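Local structure of isochorismatase family protein (Enterococcus faecalis, 2A67) at residues I119-P133 against H153-L165. The protein is of unknown function but belongs to the isochorismatase family and is probably a hydrolase. Residues are numbered along the deposited sequence; the frame is centred on the assembly and turned at random.
Sequences IRMAHGLGYTCLMTP and HEAIWAGRFLTFL
I119 drives its CD1 methyl over the centre of the W157 six-membered ring, 3.5 Å from the centroid, while its CG2 meets F161 CB at 3.5 Å. The F161 ring is held from two directions: R120 CG lies over one face, and H123 receives its edge in a T-shaped pair, planes 83° apart, with H123 CG anti to the backbone N (chi1 169°), placing its ring beside F161. On strand 128-131, the M131 chain runs extended to SE and then bends (chi3 -93°), bringing the selenium of this selenomethionine obliquely to two rings, 3.5 Å from both W157 CZ3 and F164 CE1. L162 CD2 fills in between I119 CD1 and M131 CB. Strand 163-164, outermost in this chain's sheet, pairs in parallel with 128-131: T163 N bonds C129 O, M131 N bonds T163 O, and L165 N bonds M131 O at 2.8 Å. Just before the paired residues, a water accepts from C129 N and donates to F161 O. Apolar and aromatic side chains thus join the beta-alpha-beta unit 128-137, 146-157, 163-164 to the preceding helix 111-125, whereas the R120 guanidinium, beyond the F161 ring, forms salt bridges with D116 of its own chain and D116 of the second subunit, tying this packing to the dimer interface.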
# COMPACT_ATOMS: atom_id res chain seq x y z
N ILE D 119 3.94 -5.16 1.42
CA ILE D 119 3.59 -5.18 2.88
C ILE D 119 2.06 -5.00 3.04
O ILE D 119 1.42 -5.83 3.65
CB ILE D 119 4.34 -4.09 3.64
CG1 ILE D 119 5.82 -4.50 3.79
CG2 ILE D 119 3.69 -3.82 5.06
CD1 ILE D 119 6.68 -3.31 4.28
N ARG D 120 1.50 -3.97 2.40
CA ARG D 120 0.04 -3.72 2.41
C ARG D 120 -0.72 -4.86 1.80
O ARG D 120 -1.73 -5.30 2.36
CB ARG D 120 -0.32 -2.39 1.72
CG ARG D 120 0.44 -1.22 2.38
CD ARG D 120 -0.28 0.09 2.21
NE ARG D 120 0.71 1.20 2.29
CZ ARG D 120 0.47 2.39 2.83
NH1 ARG D 120 -0.73 2.69 3.37
NH2 ARG D 120 1.43 3.31 2.83
N MSE D 121 -0.21 -5.39 0.69
CA MSE D 121 -0.82 -6.59 0.09
C MSE D 121 -0.76 -7.86 0.99
O MSE D 121 -1.74 -8.56 1.14
CB MSE D 121 -0.18 -6.85 -1.30
CG MSE D 121 -0.88 -7.92 -2.08
SE MSE D 121 -2.67 -7.37 -2.84
CE MSE D 121 -2.52 -5.81 -2.79
N ALA D 122 0.43 -8.18 1.48
CA ALA D 122 0.63 -9.36 2.26
C ALA D 122 -0.27 -9.24 3.50
O ALA D 122 -0.92 -10.20 3.83
CB ALA D 122 2.08 -9.44 2.68
N HIS D 123 -0.31 -8.09 4.15
CA HIS D 123 -1.17 -7.94 5.36
C HIS D 123 -2.64 -8.19 4.93
O HIS D 123 -3.47 -8.89 5.58
CB HIS D 123 -1.06 -6.52 5.92
CG HIS D 123 -2.10 -6.23 6.96
ND1 HIS D 123 -3.39 -5.82 6.65
CD2 HIS D 123 -2.08 -6.44 8.30
CE1 HIS D 123 -4.09 -5.72 7.78
NE2 HIS D 123 -3.32 -6.10 8.79
N GLY D 124 -2.99 -7.61 3.77
CA GLY D 124 -4.37 -7.65 3.35
C GLY D 124 -4.84 -9.03 2.94
O GLY D 124 -6.04 -9.31 3.01
N LEU D 125 -3.92 -9.88 2.48
CA LEU D 125 -4.19 -11.28 2.15
C LEU D 125 -4.22 -12.18 3.39
O LEU D 125 -4.65 -13.33 3.31
CB LEU D 125 -3.13 -11.81 1.17
CG LEU D 125 -3.20 -11.10 -0.20
CD1 LEU D 125 -1.97 -11.46 -1.02
CD2 LEU D 125 -4.53 -11.45 -0.90
N GLY D 126 -3.75 -11.69 4.52
CA GLY D 126 -3.94 -12.45 5.79
C GLY D 126 -2.60 -12.95 6.31
O GLY D 126 -2.57 -13.74 7.27
N TYR D 127 -1.47 -12.51 5.74
CA TYR D 127 -0.15 -12.94 6.28
C TYR D 127 0.21 -12.09 7.44
O TYR D 127 -0.17 -10.90 7.50
CB TYR D 127 1.03 -12.91 5.27
CG TYR D 127 0.82 -13.82 4.10
CD1 TYR D 127 1.15 -15.18 4.18
CD2 TYR D 127 0.26 -13.32 2.90
CE1 TYR D 127 0.90 -16.03 3.11
CE2 TYR D 127 0.06 -14.17 1.76
CZ TYR D 127 0.38 -15.52 1.90
OH TYR D 127 0.20 -16.42 0.86
N THR D 128 0.94 -12.71 8.38
CA THR D 128 1.55 -12.01 9.51
C THR D 128 2.88 -11.40 9.07
O THR D 128 3.77 -12.13 8.64
CB THR D 128 1.67 -12.98 10.77
OG1 THR D 128 0.35 -13.42 11.10
CG2 THR D 128 2.35 -12.27 11.95
N CYS D 129 3.03 -10.08 9.15
CA CYS D 129 4.24 -9.46 8.59
C CYS D 129 5.14 -8.97 9.70
O CYS D 129 4.64 -8.49 10.74
CB CYS D 129 3.88 -8.32 7.63
SG CYS D 129 2.91 -8.99 6.25
N LEU D 130 6.45 -9.12 9.45
CA LEU D 130 7.54 -8.73 10.37
C LEU D 130 8.59 -7.97 9.57
O LEU D 130 8.69 -8.14 8.39
CB LEU D 130 8.22 -9.98 10.94
CG LEU D 130 7.28 -10.98 11.66
CD1 LEU D 130 8.09 -12.22 11.95
CD2 LEU D 130 6.62 -10.40 12.90
N MSE D 131 9.39 -7.15 10.24
CA MSE D 131 10.49 -6.48 9.60
C MSE D 131 11.66 -6.24 10.57
O MSE D 131 11.47 -5.81 11.69
CB MSE D 131 10.03 -5.13 9.09
CG MSE D 131 11.12 -4.40 8.34
SE MSE D 131 10.36 -2.88 7.31
CE MSE D 131 10.06 -3.76 5.58
N THR D 132 12.88 -6.48 10.11
CA THR D 132 14.07 -6.08 10.87
C THR D 132 14.28 -4.60 10.56
O THR D 132 14.30 -4.20 9.39
CB THR D 132 15.29 -6.96 10.47
OG1 THR D 132 15.07 -8.29 10.93
CG2 THR D 132 16.62 -6.45 11.05
N PRO D 133 14.46 -3.78 11.60
CA PRO D 133 14.78 -2.38 11.38
C PRO D 133 15.96 -2.19 10.41
O PRO D 133 16.86 -3.02 10.38
CB PRO D 133 15.17 -1.91 12.80
CG PRO D 133 14.27 -2.73 13.67
CD PRO D 133 14.40 -4.10 13.05
N HIS D 153 7.37 5.96 5.72
CA HIS D 153 6.70 4.71 5.40
C HIS D 153 6.86 3.70 6.54
O HIS D 153 5.92 2.98 6.87
CB HIS D 153 7.24 4.13 4.08
CG HIS D 153 6.61 4.76 2.87
ND1 HIS D 153 7.03 5.96 2.34
CD2 HIS D 153 5.52 4.41 2.16
CE1 HIS D 153 6.23 6.32 1.35
NE2 HIS D 153 5.29 5.40 1.23
N GLU D 154 8.04 3.63 7.13
CA GLU D 154 8.28 2.73 8.25
C GLU D 154 7.38 3.07 9.42
O GLU D 154 6.89 2.18 10.11
CB GLU D 154 9.78 2.71 8.61
CG GLU D 154 10.55 1.95 7.55
CD GLU D 154 12.03 1.63 7.91
OE1 GLU D 154 12.46 2.07 8.97
OE2 GLU D 154 12.77 1.02 7.05
N ALA D 155 7.11 4.36 9.63
CA ALA D 155 6.16 4.75 10.69
C ALA D 155 4.73 4.33 10.37
O ALA D 155 3.95 3.97 11.27
CB ALA D 155 6.21 6.25 10.96
N ILE D 156 4.35 4.37 9.09
CA ILE D 156 3.03 3.85 8.70
C ILE D 156 2.92 2.32 8.94
O ILE D 156 1.91 1.82 9.40
CB ILE D 156 2.73 4.11 7.22
CG1 ILE D 156 2.66 5.63 6.92
CG2 ILE D 156 1.42 3.40 6.80
CD1 ILE D 156 2.63 5.90 5.41
N TRP D 157 3.96 1.58 8.58
CA TRP D 157 3.91 0.13 8.67
C TRP D 157 3.88 -0.37 10.14
O TRP D 157 3.20 -1.34 10.44
CB TRP D 157 5.11 -0.49 8.00
CG TRP D 157 5.32 -0.04 6.53
CD1 TRP D 157 4.37 0.38 5.60
CD2 TRP D 157 6.56 -0.08 5.85
NE1 TRP D 157 5.01 0.67 4.39
CE2 TRP D 157 6.33 0.35 4.50
CE3 TRP D 157 7.86 -0.44 6.25
CZ2 TRP D 157 7.37 0.48 3.56
CZ3 TRP D 157 8.91 -0.34 5.31
CH2 TRP D 157 8.63 0.13 3.94
N ALA D 158 4.61 0.29 11.02
CA ALA D 158 4.78 -0.19 12.42
C ALA D 158 3.43 -0.35 13.06
O ALA D 158 2.65 0.61 13.15
CB ALA D 158 5.63 0.77 13.21
N GLY D 159 3.11 -1.58 13.46
CA GLY D 159 1.88 -1.80 14.22
C GLY D 159 0.67 -2.00 13.32
O GLY D 159 -0.13 -2.94 13.51
N ARG D 160 0.51 -1.20 12.27
CA ARG D 160 -0.69 -1.43 11.48
C ARG D 160 -0.59 -2.51 10.42
O ARG D 160 -1.57 -3.24 10.19
CB ARG D 160 -1.29 -0.12 10.99
CG ARG D 160 -0.54 0.51 9.98
CD ARG D 160 -1.43 1.42 9.17
NE ARG D 160 -2.12 2.45 9.96
CZ ARG D 160 -1.58 3.34 10.78
NH1 ARG D 160 -0.27 3.41 11.04
NH2 ARG D 160 -2.41 4.21 11.35
N PHE D 161 0.59 -2.70 9.86
CA PHE D 161 0.74 -3.78 8.90
C PHE D 161 1.70 -4.87 9.36
O PHE D 161 1.64 -6.00 8.84
CB PHE D 161 1.26 -3.28 7.51
CG PHE D 161 0.32 -2.30 6.83
CD1 PHE D 161 -0.88 -2.71 6.28
CD2 PHE D 161 0.65 -0.96 6.73
CE1 PHE D 161 -1.76 -1.78 5.68
CE2 PHE D 161 -0.21 -0.03 6.13
CZ PHE D 161 -1.43 -0.44 5.63
N LEU D 162 2.66 -4.50 10.21
CA LEU D 162 3.76 -5.42 10.57
C LEU D 162 4.30 -5.07 11.97
O LEU D 162 3.95 -4.05 12.55
CB LEU D 162 4.88 -5.44 9.49
CG LEU D 162 5.60 -4.12 9.10
CD1 LEU D 162 6.51 -3.63 10.27
CD2 LEU D 162 6.45 -4.36 7.86
N THR D 163 5.11 -5.96 12.52
CA THR D 163 5.81 -5.69 13.75
C THR D 163 7.27 -5.55 13.42
O THR D 163 7.82 -6.46 12.80
CB THR D 163 5.67 -6.91 14.73
OG1 THR D 163 4.28 -7.23 14.94
CG2 THR D 163 6.33 -6.61 16.12
N PHE D 164 7.92 -4.50 13.93
CA PHE D 164 9.37 -4.42 13.84
C PHE D 164 9.99 -5.32 14.87
O PHE D 164 9.57 -5.31 16.01
CB PHE D 164 9.87 -2.99 14.02
CG PHE D 164 9.79 -2.20 12.71
CD1 PHE D 164 10.83 -2.24 11.82
CD2 PHE D 164 8.64 -1.49 12.41
CE1 PHE D 164 10.73 -1.56 10.54
CE2 PHE D 164 8.53 -0.77 11.17
CZ PHE D 164 9.59 -0.81 10.28
N LEU D 165 10.97 -6.10 14.42
CA LEU D 165 11.65 -7.03 15.27
C LEU D 165 12.67 -6.35 16.18
O LEU D 165 13.21 -5.29 15.85
CB LEU D 165 12.33 -8.08 14.38
CG LEU D 165 11.30 -8.96 13.63
CD1 LEU D 165 12.04 -9.94 12.73
CD2 LEU D 165 10.34 -9.70 14.56
O HOH W 1 0.92 -8.35 10.07
O HOH W 2 3.24 -8.72 12.97
O HOH W 3 13.51 -1.38 7.80